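Ketosynthase (Streptomyces sp. MSC090213JE08, PDB 6KXD) probably catalyses the decarboxylative condensation of an acyl-ACP with malonyl-ACP to give a 3-oxoacyl-ACP, as the ketosynthase of a highly reducing type II polyketide synthase. Local coordinates at residues A[314-317]-A[318-322]; A[26-29]-A[30-34]. All coordinates share one frame; numbering follows the deposited sequence.

Contact 1: residues A[314-317]-A[318-322]; sequences AAIV and DVYGD
The N-H groups of D318, V319 and Y320 turn back to the carbonyls of A314, A315 and I316 in the final turns of helix 306-320, the helix of a beta-alpha-beta unit that joins parallel strands 297-299 and 326-328. Regular alpha-helical bonds run from D318 N to A314 O (2.9 Å) and from V319 N to A315 O (3.0 Å). I316 O takes two donors: Y320 N at 2.9 Å and, weakly, V319 N at 3.1 Å. The helix stops at G321, whose positive phi (71°) turns the chain aside; a CA-H...O contact of 3.6 Å links V317 CA with G321 O.

Other polar groups find partners outside the two segments. With CG beside its own backbone N (chi1 -79°), D318 folds back along the helix until that carbon lies 3.3 Å from A314 O. No hydrogen bond can form between the carboxylate and A314 O, both acceptors; D318 OD1 makes a salt bridge with R274 of helix 274-288. The backbone carbonyl V319 O, near the helix end, receives Q292 NE2, and Y320 OH is hydrogen-bonded to Q389 OE1. The ring of Y320 meets I316 in two ways: Y320 CD2 lies 4.0 Å from I316 CG2, while I316 O approaches the ring edge in its plane, 3.2 Å from Y320 CD2.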
ATOM      1  N   ALA A 314     -12.604 -22.539  -8.191  1.00 45.85           N
ATOM      2  CA  ALA A 314     -13.748 -22.279  -9.050  1.00 47.89           C
ATOM      3  C   ALA A 314     -13.372 -21.207 -10.076  1.00 50.46           C
ATOM      4  O   ALA A 314     -13.763 -21.293 -11.210  1.00 44.94           O
ATOM      5  CB  ALA A 314     -14.942 -21.872  -8.223  1.00 49.09           C
ATOM      6  N   ALA A 315     -12.596 -20.186  -9.654  1.00 45.25           N
ATOM      7  CA  ALA A 315     -12.264 -19.096 -10.532  1.00 46.26           C
ATOM      8  C   ALA A 315     -11.305 -19.576 -11.608  1.00 45.13           C
ATOM      9  O   ALA A 315     -11.372 -19.152 -12.783  1.00 47.39           O
ATOM     10  CB  ALA A 315     -11.669 -17.959  -9.722  1.00 46.44           C
ATOM     11  N   ILE A 316     -10.347 -20.400 -11.171  1.00 46.41           N
ATOM     12  CA  ILE A 316      -9.356 -20.970 -12.050  1.00 46.18           C
ATOM     13  C   ILE A 316     -10.079 -21.812 -13.127  1.00 47.33           C
ATOM     14  O   ILE A 316      -9.806 -21.673 -14.315  1.00 47.23           O
ATOM     15  CB  ILE A 316      -8.300 -21.775 -11.257  1.00 49.13           C
ATOM     16  CG1 ILE A 316      -7.368 -20.825 -10.494  1.00 49.29           C
ATOM     17  CG2 ILE A 316      -7.498 -22.681 -12.189  1.00 48.01           C
ATOM     18  CD1 ILE A 316      -6.535 -21.487  -9.415  1.00 48.44           C
ATOM     19  N   VAL A 317     -11.016 -22.640 -12.686  1.00 52.77           N
ATOM     20  CA  VAL A 317     -11.757 -23.517 -13.594  1.00 55.45           C
ATOM     21  C   VAL A 317     -12.642 -22.661 -14.517  1.00 59.45           C
ATOM     22  O   VAL A 317     -12.778 -22.969 -15.703  1.00 61.97           O
ATOM     23  CB  VAL A 317     -12.554 -24.577 -12.809  1.00 60.39           C
ATOM     24  CG1 VAL A 317     -13.506 -25.349 -13.720  1.00 65.20           C
ATOM     25  CG2 VAL A 317     -11.645 -25.533 -12.057  1.00 63.18           C
ATOM     26  N   ASP A 318     -13.216 -21.560 -14.004  1.00 56.03           N
ATOM     27  CA  ASP A 318     -13.947 -20.636 -14.864  1.00 58.49           C
ATOM     28  C   ASP A 318     -13.072 -20.155 -16.015  1.00 57.45           C
ATOM     29  O   ASP A 318     -13.540 -20.083 -17.143  1.00 52.24           O
ATOM     30  CB  ASP A 318     -14.431 -19.375 -14.158  1.00 65.11           C
ATOM     31  CG  ASP A 318     -15.672 -19.570 -13.324  1.00 72.94           C
ATOM     32  OD1 ASP A 318     -16.286 -20.654 -13.429  1.00 70.84           O
ATOM     33  OD2 ASP A 318     -16.004 -18.630 -12.569  1.00 74.50           O
ATOM     34  N   VAL A 319     -11.822 -19.777 -15.721  1.00 48.05           N
ATOM     35  CA  VAL A 319     -11.021 -19.138 -16.683  1.00 48.98           C
ATOM     36  C   VAL A 319     -10.422 -20.162 -17.656  1.00 52.03           C
ATOM     37  O   VAL A 319     -10.230 -19.872 -18.823  1.00 55.49           O
ATOM     38  CB  VAL A 319      -9.905 -18.315 -16.013  1.00 52.82           C
ATOM     39  CG1 VAL A 319      -8.842 -17.926 -17.017  1.00 56.22           C
ATOM     40  CG2 VAL A 319     -10.488 -17.101 -15.300  1.00 55.51           C
ATOM     41  N   TYR A 320     -10.032 -21.317 -17.140  1.00 49.63           N
ATOM     42  CA  TYR A 320      -9.209 -22.239 -17.896  1.00 61.35           C
ATOM     43  C   TYR A 320     -10.050 -23.356 -18.507  1.00 56.56           C
ATOM     44  O   TYR A 320      -9.516 -24.135 -19.261  1.00 62.80           O
ATOM     45  CB  TYR A 320      -8.114 -22.840 -17.015  1.00 55.41           C
ATOM     46  CG  TYR A 320      -6.970 -21.888 -16.791  1.00 59.32           C
ATOM     47  CD1 TYR A 320      -5.893 -21.866 -17.664  1.00 62.35           C
ATOM     48  CD2 TYR A 320      -6.983 -20.971 -15.750  1.00 61.90           C
ATOM     49  CE1 TYR A 320      -4.847 -20.977 -17.495  1.00 66.05           C
ATOM     50  CE2 TYR A 320      -5.938 -20.086 -15.563  1.00 54.02           C
ATOM     51  CZ  TYR A 320      -4.870 -20.084 -16.439  1.00 57.00           C
ATOM     52  OH  TYR A 320      -3.821 -19.229 -16.290  1.00 60.52           O
ATOM     53  N   GLY A 321     -11.334 -23.404 -18.151  1.00 57.52           N
ATOM     54  CA  GLY A 321     -12.136 -24.603 -18.353  1.00 69.12           C
ATOM     55  C   GLY A 321     -11.715 -25.710 -17.401  1.00 71.56           C
ATOM     56  O   GLY A 321     -10.915 -25.508 -16.464  1.00 70.23           O
ATOM     57  N   ASP A 322     -12.206 -26.913 -17.690  1.00 79.04           N
ATOM     58  CA  ASP A 322     -12.242 -27.997 -16.737  1.00 76.60           C
ATOM     59  C   ASP A 322     -10.923 -28.791 -16.768  1.00 73.74           C
ATOM     60  O   ASP A 322     -10.727 -29.682 -15.925  1.00 67.14           O
ATOM     61  CB  ASP A 322     -13.543 -28.781 -16.947  1.00 77.15           C
ATOM     62  CG  ASP A 322     -14.779 -27.914 -16.704  1.00 72.85           C
ATOM     63  OD1 ASP A 322     -14.772 -27.134 -15.738  1.00 69.31           O
ATOM     64  OD2 ASP A 322     -15.756 -28.025 -17.478  1.00 74.56           O
TER

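Contact 2: residues A[26-29]-A[30-34]; sequences EEYT and AGLRA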
ATOM      1  N   GLU A  26      19.433 -19.146  -2.829  1.00 65.97           N
ATOM      2  CA  GLU A  26      19.880 -20.563  -2.787  1.00 65.71           C
ATOM      3  C   GLU A  26      19.046 -21.347  -1.778  1.00 56.72           C
ATOM      4  O   GLU A  26      18.414 -22.314  -2.156  1.00 61.23           O
ATOM      5  CB  GLU A  26      21.347 -20.712  -2.392  1.00 69.90           C
ATOM      6  CG  GLU A  26      22.285 -20.896  -3.556  1.00 81.41           C
ATOM      7  CD  GLU A  26      23.710 -21.084  -3.067  1.00 92.27           C
ATOM      8  OE1 GLU A  26      24.007 -22.167  -2.489  1.00 85.45           O
ATOM      9  OE2 GLU A  26      24.500 -20.125  -3.203  1.00 92.12           O
ATOM     10  N   GLU A  27      19.085 -20.914  -0.514  1.00 52.85           N
ATOM     11  CA  GLU A  27      18.326 -21.511   0.589  1.00 50.80           C
ATOM     12  C   GLU A  27      16.844 -21.632   0.195  1.00 62.92           C
ATOM     13  O   GLU A  27      16.174 -22.574   0.591  1.00 53.23           O
ATOM     14  CB  GLU A  27      18.421 -20.663   1.847  1.00 59.94           C
ATOM     15  CG  GLU A  27      19.400 -21.120   2.916  1.00 62.31           C
ATOM     16  CD  GLU A  27      18.810 -21.049   4.324  1.00 73.07           C
ATOM     17  OE1 GLU A  27      18.521 -22.117   4.905  1.00 83.53           O
ATOM     18  OE2 GLU A  27      18.625 -19.929   4.849  1.00 75.66           O
ATOM     19  N   TYR A  28      16.325 -20.655  -0.563  1.00 51.34           N
ATOM     20  CA  TYR A  28      14.888 -20.579  -0.818  1.00 48.52           C
ATOM     21  C   TYR A  28      14.530 -21.525  -1.950  1.00 46.66           C
ATOM     22  O   TYR A  28      13.554 -22.241  -1.850  1.00 48.50           O
ATOM     23  CB  TYR A  28      14.463 -19.152  -1.170  1.00 51.30           C
ATOM     24  CG  TYR A  28      12.975 -18.958  -1.351  1.00 46.34           C
ATOM     25  CD1 TYR A  28      12.102 -19.225  -0.318  1.00 46.58           C
ATOM     26  CD2 TYR A  28      12.460 -18.433  -2.523  1.00 49.85           C
ATOM     27  CE1 TYR A  28      10.734 -19.023  -0.451  1.00 46.75           C
ATOM     28  CE2 TYR A  28      11.100 -18.209  -2.676  1.00 47.81           C
ATOM     29  CZ  TYR A  28      10.233 -18.527  -1.643  1.00 52.44           C
ATOM     30  OH  TYR A  28       8.893 -18.281  -1.774  1.00 46.79           O
ATOM     31  N   THR A  29      15.342 -21.541  -3.012  1.00 48.52           N
ATOM     32  CA  THR A  29      15.166 -22.508  -4.052  1.00 54.43           C
ATOM     33  C   THR A  29      15.225 -23.936  -3.466  1.00 58.99           C
ATOM     34  O   THR A  29      14.501 -24.823  -3.945  1.00 58.15           O
ATOM     35  CB  THR A  29      16.215 -22.355  -5.149  1.00 57.01           C
ATOM     36  OG1 THR A  29      16.257 -20.977  -5.532  1.00 57.52           O
ATOM     37  CG2 THR A  29      15.911 -23.227  -6.343  1.00 57.05           C
ATOM     38  N   ALA A  30      16.069 -24.143  -2.446  1.00 57.46           N
ATOM     39  CA  ALA A  30      16.230 -25.461  -1.796  1.00 58.47           C
ATOM     40  C   ALA A  30      14.928 -25.795  -1.076  1.00 64.69           C
ATOM     41  O   ALA A  30      14.376 -26.873  -1.284  1.00 55.70           O
ATOM     42  CB  ALA A  30      17.383 -25.483  -0.810  1.00 58.43           C
ATOM     43  N   GLY A  31      14.468 -24.855  -0.239  1.00 55.34           N
ATOM     44  CA  GLY A  31      13.274 -25.037   0.579  1.00 52.86           C
ATOM     45  C   GLY A  31      12.083 -25.380  -0.289  1.00 50.37           C
ATOM     46  O   GLY A  31      11.320 -26.290   0.042  1.00 49.50           O
ATOM     47  N   LEU A  32      11.971 -24.694  -1.432  1.00 47.42           N
ATOM     48  CA  LEU A  32      10.821 -24.835  -2.294  1.00 46.23           C
ATOM     49  C   LEU A  32      10.834 -26.236  -2.908  1.00 50.73           C
ATOM     50  O   LEU A  32       9.794 -26.882  -2.996  1.00 54.66           O
ATOM     51  CB  LEU A  32      10.838 -23.808  -3.419  1.00 48.69           C
ATOM     52  CG  LEU A  32      10.486 -22.377  -3.032  1.00 49.82           C
ATOM     53  CD1 LEU A  32      10.788 -21.464  -4.211  1.00 50.82           C
ATOM     54  CD2 LEU A  32       9.037 -22.257  -2.585  1.00 46.91           C
ATOM     55  N   ARG A  33      12.012 -26.647  -3.387  1.00 51.71           N
ATOM     56  CA  ARG A  33      12.208 -27.965  -4.016  1.00 53.98           C
ATOM     57  C   ARG A  33      12.025 -29.081  -2.980  1.00 52.10           C
ATOM     58  O   ARG A  33      11.604 -30.196  -3.349  1.00 53.49           O
ATOM     59  CB  ARG A  33      13.570 -28.022  -4.724  1.00 55.10           C
ATOM     60  CG  ARG A  33      13.564 -27.360  -6.093  1.00 52.31           C
ATOM     61  CD  ARG A  33      14.951 -27.048  -6.633  1.00 57.40           C
ATOM     62  NE  ARG A  33      15.618 -28.248  -7.106  1.00 64.85           N
ATOM     63  CZ  ARG A  33      16.510 -28.939  -6.412  1.00 69.96           C
ATOM     64  NH1 ARG A  33      16.924 -30.126  -6.849  1.00 61.32           N
ATOM     65  NH2 ARG A  33      16.958 -28.454  -5.268  1.00 58.68           N
ATOM     66  N   ALA A  34      12.318 -28.782  -1.713  1.00 47.25           N
ATOM     67  CA  ALA A  34      12.303 -29.753  -0.640  1.00 46.47           C
ATOM     68  C   ALA A  34      10.911 -29.980  -0.062  1.00 59.93           C
ATOM     69  O   ALA A  34      10.708 -30.946   0.661  1.00 52.69           O
ATOM     70  CB  ALA A  34      13.232 -29.331   0.468  1.00 47.78           C
TER
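E26, E27, Y28 and T29 offer their carbonyls to the N-H groups of A30, G31, L32 and R33 in four successive i to i+4 bonds, none longer than 3.1 Å between O and N, an unbroken run of alpha-helix within helix 24-34.

Side chains four residues apart then pair along two sides of this helix. On the buried side Y28 meets L32 in a CH-pi contact: L32 CD1 lies over one face of the phenol ring, 3.9 Å from its centroid and 24° off the normal. The offset puts L32 CD1 3.6 Å from Y28 CE2, while the other methyl, L32 CD2, is 4.0 Å from Y28 CZ. Y28 has CG swung beside its carbonyl carbon (chi1 -176°), which inclines the ring towards the next turn and presents its face to the leucine. Beyond the ring, Y28 OH is hydrogen-bonded to L344 O, which would help to fix the ring.

T29 and R33 make a looser pair. T29 CG2 touches R33 CD at 4.0 Å, and the arginine's methylene carbons run past T29 O, which R33 CD approaches to 3.5 Å. The other branch of the threonine, OG1, donates a hydrogen bond to V25 O one turn back. E27 likewise looks backwards, OE2 accepting the N-H of T23 just ahead of the helix.

Around this segment, Y28 packs on I347 and L351 of helix 341-355, on V17 and S19 of strand 10-19 and on L334 of helix 331-334; L32 reaches A348 and M333, and F357 of strand 357-358 lies against T29, L32 and R33.

Overall arrangement
Both contacts are local and built mainly on i to i+4 backbone bonds, one in each half of the ketosynthase sequence; their centres lie 29 Å apart and their nearest atoms about 17 Å, without touching. Each is partly buried, but contact 2 sits closer to the centre of the chain. There a buried CH-pi pair faces helix 341-355 and strand 357-358, bringing elements of the N- and C-terminal family regions together. Contact 1, farther out, combines polar links to R274, Q292 and Q389 around its helix end with apolar packing on helix 274-288 and strand 297-299. The same backbone pattern continues through contact 2 but gives way at G321 in contact 1.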